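Probable spore coat polysaccharide biosynthesis protein E (Chromobacterium violaceum ATCC 12472, PDB 3G8R) probably acts as an N-acylneuraminate-9-phosphate synthase of the NeuB family, a zinc-binding enzyme with a TIM-barrel domain followed by a SAF domain. Local coordinates at residues G23-Q35 and K82-A94. Numbering follows the deposited sequence.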
loop_
_atom_site.group_PDB
_atom_site.type_symbol
_atom_site.label_atom_id
_atom_site.label_comp_id
_atom_site.label_asym_id
_atom_site.label_seq_id
_atom_site.Cartn_x
_atom_site.Cartn_y
_atom_site.Cartn_z
ATOM N N GLY A 23 4.694 30.217 -16.788
ATOM C CA GLY A 23 3.663 29.276 -17.157
ATOM C C GLY A 23 4.247 28.552 -18.327
ATOM O O GLY A 23 4.191 27.328 -18.405
ATOM N N VAL A 24 4.859 29.300 -19.228
ATOM C CA VAL A 24 5.810 28.667 -20.133
ATOM C C VAL A 24 7.080 28.284 -19.343
ATOM O O VAL A 24 7.549 27.147 -19.428
ATOM C CB VAL A 24 6.084 29.537 -21.369
ATOM C CG1 VAL A 24 7.398 29.160 -22.024
ATOM C CG2 VAL A 24 4.949 29.377 -22.346
ATOM N N ALA A 25 7.588 29.214 -18.529
ATOM C CA ALA A 25 8.807 28.963 -17.738
ATOM C C ALA A 25 8.623 27.862 -16.687
ATOM O O ALA A 25 9.600 27.321 -16.141
ATOM C CB ALA A 25 9.300 30.245 -17.086
ATOM N N LEU A 26 7.364 27.536 -16.439
ATOM C CA LEU A 26 7.006 26.579 -15.461
ATOM C C LEU A 26 6.834 25.209 -16.069
ATOM O O LEU A 26 7.206 24.224 -15.438
ATOM C CB LEU A 26 5.694 26.987 -14.820
ATOM C CG LEU A 26 4.988 25.835 -14.103
ATOM C CD1 LEU A 26 5.741 25.435 -12.820
ATOM C CD2 LEU A 26 3.548 26.208 -13.827
ATOM N N ILE A 27 6.220 25.117 -17.249
ATOM C CA ILE A 27 6.169 23.851 -17.977
ATOM C C ILE A 27 7.590 23.345 -18.181
ATOM O O ILE A 27 7.887 22.173 -17.894
ATOM C CB ILE A 27 5.520 24.007 -19.342
ATOM C CG1 ILE A 27 4.004 23.912 -19.215
ATOM C CG2 ILE A 27 6.050 22.965 -20.331
ATOM C CD1 ILE A 27 3.231 24.838 -20.205
ATOM N N ARG A 28 8.468 24.242 -18.638
ATOM C CA ARG A 28 9.826 23.872 -19.026
ATOM C C ARG A 28 10.646 23.405 -17.843
ATOM O O ARG A 28 11.532 22.592 -17.999
ATOM C CB ARG A 28 10.546 25.044 -19.718
ATOM C CG ARG A 28 10.025 25.376 -21.089
ATOM C CD ARG A 28 10.556 26.718 -21.560
ATOM N NE ARG A 28 9.961 27.088 -22.845
ATOM C CZ ARG A 28 10.286 28.153 -23.588
ATOM N NH1 ARG A 28 11.233 29.010 -23.201
ATOM N NH2 ARG A 28 9.647 28.360 -24.737
ATOM N N ALA A 29 10.375 23.934 -16.661
ATOM C CA ALA A 29 11.097 23.479 -15.477
ATOM C C ALA A 29 10.535 22.127 -15.047
ATOM O O ALA A 29 11.285 21.198 -14.740
ATOM C CB ALA A 29 11.018 24.501 -14.352
ATOM N N ILE A 30 9.218 21.989 -15.077
ATOM C CA ILE A 30 8.671 20.685 -14.831
ATOM C C ILE A 30 9.235 19.649 -15.801
ATOM O O ILE A 30 9.572 18.557 -15.356
ATOM C CB ILE A 30 7.141 20.672 -14.736
ATOM C CG1 ILE A 30 6.660 21.552 -13.572
ATOM C CG2 ILE A 30 6.611 19.259 -14.537
ATOM C CD1 ILE A 30 7.355 21.362 -12.228
ATOM N N ARG A 31 9.419 19.963 -17.088
ATOM C CA ARG A 31 10.047 18.942 -17.954
ATOM C C ARG A 31 11.429 18.566 -17.466
ATOM O O ARG A 31 11.759 17.383 -17.466
ATOM C CB ARG A 31 10.109 19.259 -19.442
ATOM C CG ARG A 31 10.762 18.084 -20.168
ATOM C CD ARG A 31 10.410 17.969 -21.621
ATOM N NE ARG A 31 11.358 18.687 -22.487
ATOM C CZ ARG A 31 12.264 18.106 -23.283
ATOM N NH1 ARG A 31 12.362 16.778 -23.354
ATOM N NH2 ARG A 31 13.074 18.860 -24.017
ATOM N N GLU A 32 12.222 19.561 -17.050
ATOM C CA GLU A 32 13.526 19.330 -16.401
ATOM C C GLU A 32 13.445 18.378 -15.201
ATOM O O GLU A 32 14.344 17.565 -14.983
ATOM C CB GLU A 32 14.152 20.644 -15.943
ATOM C CG GLU A 32 15.152 21.207 -16.919
ATOM C CD GLU A 32 15.928 22.402 -16.353
ATOM O OE1 GLU A 32 15.897 23.480 -17.001
ATOM O OE2 GLU A 32 16.561 22.270 -15.268
ATOM N N SER A 33 12.373 18.477 -14.418
ATOM C CA SER A 33 12.238 17.610 -13.270
ATOM C C SER A 33 12.008 16.169 -13.682
ATOM O O SER A 33 12.492 15.242 -13.000
ATOM C CB SER A 33 11.130 18.084 -12.355
ATOM O OG SER A 33 11.415 19.392 -11.922
ATOM N N CYS A 34 11.300 15.968 -14.793
ATOM C CA CYS A 34 11.047 14.617 -15.292
ATOM C C CYS A 34 12.265 13.873 -15.861
ATOM O O CYS A 34 12.150 12.732 -16.292
ATOM C CB CYS A 34 9.992 14.674 -16.380
ATOM S SG CYS A 34 8.484 15.350 -15.862
ATOM N N GLN A 35 13.421 14.509 -15.896
ATOM C CA GLN A 35 14.546 13.931 -16.629
ATOM C C GLN A 35 14.820 12.553 -16.070
ATOM O O GLN A 35 15.061 12.412 -14.873
ATOM C CB GLN A 35 15.773 14.857 -16.544
ATOM C CG GLN A 35 17.169 14.211 -16.646
ATOM C CD GLN A 35 17.842 14.355 -18.014
ATOM O OE1 GLN A 35 19.059 14.177 -18.141
ATOM N NE2 GLN A 35 17.053 14.667 -19.042
ATOM N N LYS A 82 -1.893 28.985 -26.282
ATOM C CA LYS A 82 -0.429 29.088 -26.295
ATOM C C LYS A 82 0.186 28.088 -25.317
ATOM O O LYS A 82 1.196 27.452 -25.623
ATOM C CB LYS A 82 0.053 30.514 -25.980
ATOM C CG LYS A 82 0.968 31.132 -27.054
ATOM C CD LYS A 82 2.490 30.935 -26.816
ATOM C CE LYS A 82 3.020 29.522 -27.210
ATOM N NZ LYS A 82 2.593 29.074 -28.579
ATOM N N LEU A 83 -0.442 27.922 -24.154
ATOM C CA LEU A 83 0.109 27.037 -23.121
ATOM C C LEU A 83 -0.013 25.591 -23.540
ATOM O O LEU A 83 0.937 24.823 -23.410
ATOM C CB LEU A 83 -0.555 27.271 -21.761
ATOM C CG LEU A 83 -0.096 28.569 -21.107
ATOM C CD1 LEU A 83 -0.907 28.866 -19.860
ATOM C CD2 LEU A 83 1.413 28.553 -20.818
ATOM N N VAL A 84 -1.164 25.222 -24.083
ATOM C CA VAL A 84 -1.306 23.907 -24.672
ATOM C C VAL A 84 -0.182 23.662 -25.667
ATOM O O VAL A 84 0.385 22.569 -25.730
ATOM C CB VAL A 84 -2.642 23.773 -25.401
ATOM C CG1 VAL A 84 -2.713 22.443 -26.166
ATOM C CG2 VAL A 84 -3.801 23.934 -24.411
ATOM N N ALA A 85 0.147 24.697 -26.427
ATOM C CA ALA A 85 1.127 24.576 -27.462
ATOM C C ALA A 85 2.438 24.097 -26.856
ATOM O O ALA A 85 2.968 23.064 -27.280
ATOM C CB ALA A 85 1.279 25.878 -28.165
ATOM N N GLU A 86 2.935 24.809 -25.844
ATOM C CA GLU A 86 4.114 24.366 -25.098
ATOM C C GLU A 86 3.892 22.990 -24.459
ATOM O O GLU A 86 4.644 22.059 -24.753
ATOM C CB GLU A 86 4.538 25.371 -24.023
ATOM C CG GLU A 86 5.425 26.527 -24.506
ATOM C CD GLU A 86 6.877 26.143 -24.888
ATOM O OE1 GLU A 86 7.593 25.543 -24.048
ATOM O OE2 GLU A 86 7.303 26.492 -26.029
HETATM N N MSE A 87 2.869 22.840 -23.614
HETATM C CA MSE A 87 2.577 21.527 -23.038
HETATM C C MSE A 87 2.961 20.431 -24.024
HETATM O O MSE A 87 3.815 19.601 -23.741
HETATM C CB MSE A 87 1.099 21.381 -22.685
HETATM C CG MSE A 87 0.757 21.973 -21.368
HETATM SE SE MSE A 87 -0.996 22.192 -20.954
HETATM C CE MSE A 87 -0.616 23.271 -19.609
ATOM N N LYS A 88 2.335 20.459 -25.199
ATOM C CA LYS A 88 2.540 19.433 -26.212
ATOM C C LYS A 88 3.941 19.478 -26.774
ATOM O O LYS A 88 4.560 18.436 -26.971
ATOM C CB LYS A 88 1.496 19.559 -27.313
ATOM C CG LYS A 88 0.067 19.321 -26.816
ATOM C CD LYS A 88 -0.960 19.832 -27.807
ATOM C CE LYS A 88 -2.157 18.884 -27.893
ATOM N NZ LYS A 88 -2.955 19.099 -29.138
ATOM N N ALA A 89 4.449 20.686 -26.998
ATOM C CA ALA A 89 5.832 20.860 -27.420
ATOM C C ALA A 89 6.826 20.049 -26.588
ATOM O O ALA A 89 7.766 19.482 -27.135
ATOM C CB ALA A 89 6.198 22.297 -27.382
ATOM N N ASN A 90 6.602 19.973 -25.273
ATOM C CA ASN A 90 7.515 19.286 -24.357
ATOM C C ASN A 90 7.173 17.801 -24.181
ATOM O O ASN A 90 7.908 17.047 -23.540
ATOM C CB ASN A 90 7.541 19.978 -22.989
ATOM C CG ASN A 90 8.076 21.402 -23.051
ATOM O OD1 ASN A 90 9.199 21.666 -22.645
ATOM N ND2 ASN A 90 7.261 22.326 -23.535
ATOM N N GLY A 91 6.051 17.370 -24.738
ATOM C CA GLY A 91 5.723 15.957 -24.702
ATOM C C GLY A 91 4.755 15.642 -23.591
ATOM O O GLY A 91 4.691 14.505 -23.111
ATOM N N PHE A 92 3.975 16.625 -23.191
ATOM C CA PHE A 92 2.981 16.366 -22.178
ATOM C C PHE A 92 1.667 16.085 -22.822
ATOM O O PHE A 92 1.281 16.782 -23.748
ATOM C CB PHE A 92 2.839 17.576 -21.274
ATOM C CG PHE A 92 4.028 17.803 -20.394
ATOM C CD1 PHE A 92 4.353 16.887 -19.403
ATOM C CD2 PHE A 92 4.813 18.933 -20.547
ATOM C CE1 PHE A 92 5.429 17.094 -18.576
ATOM C CE2 PHE A 92 5.909 19.148 -19.721
ATOM C CZ PHE A 92 6.227 18.233 -18.744
ATOM N N LYS A 93 0.975 15.063 -22.361
ATOM C CA LYS A 93 -0.472 15.024 -22.553
ATOM C C LYS A 93 -1.091 16.362 -22.071
ATOM O O LYS A 93 -0.849 16.791 -20.940
ATOM C CB LYS A 93 -1.100 13.841 -21.793
ATOM C CG LYS A 93 -1.564 12.690 -22.681
ATOM C CD LYS A 93 -1.186 11.321 -22.112
ATOM C CE LYS A 93 0.114 10.757 -22.755
ATOM N NZ LYS A 93 0.287 9.253 -22.578
ATOM N N ALA A 94 -1.837 17.030 -22.957
ATOM C CA ALA A 94 -2.598 18.215 -22.616
ATOM C C ALA A 94 -3.887 17.779 -21.956
ATOM O O ALA A 94 -4.729 17.116 -22.568
ATOM C CB ALA A 94 -2.904 18.982 -23.846
#
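V24 and I27 pack on L83 and E86 in a near-parallel helix-helix contact on the outside of the TIM barrel, between helices 21-33 and 77-89. The axes of segments 23-33 and 82-89 lie 16° apart and approach to 9.8 Å. I27 is the central apolar residue, and its two branches serve two sites: CD1 lies 4.0 Å from CG of selenomethionine M87, while CG2, anti to the backbone N, reaches F92 CE2 at 3.9 Å and also rests on the amide of N90. V24, short and branched, fits one turn earlier, with CG2 3.6 Å from E86 CG and against L83 CD2.

Toward solvent the contact turns polar, where long charged chains can span the helices. The R28 chain, extended from CG to NE, brings NE to E86 OE1 at 3.1 Å in a nearly straight salt bridge (170°), with a weaker NH2 bond to OE2. V24 CG1 lies over one face of the guanidinium, toward its rim. N90, short enough to fold back, donates through ND2 to E86 OE1 and to E86 O at 2.9 Å; OE1 is thus gripped from both faces of the carboxylate, and the amide is tied back to the preceding turn. Next, G91 has the positive phi of a Schellman motif, which suits glycine.

F92, just before strand 93-98, turns its ring back toward helix 21-33, presenting its edge to the R31 backbone, and packs edge-to-face with F43 of strand 40-47. M87 and I30 also touch that strand, and I30 meets helix 242-259.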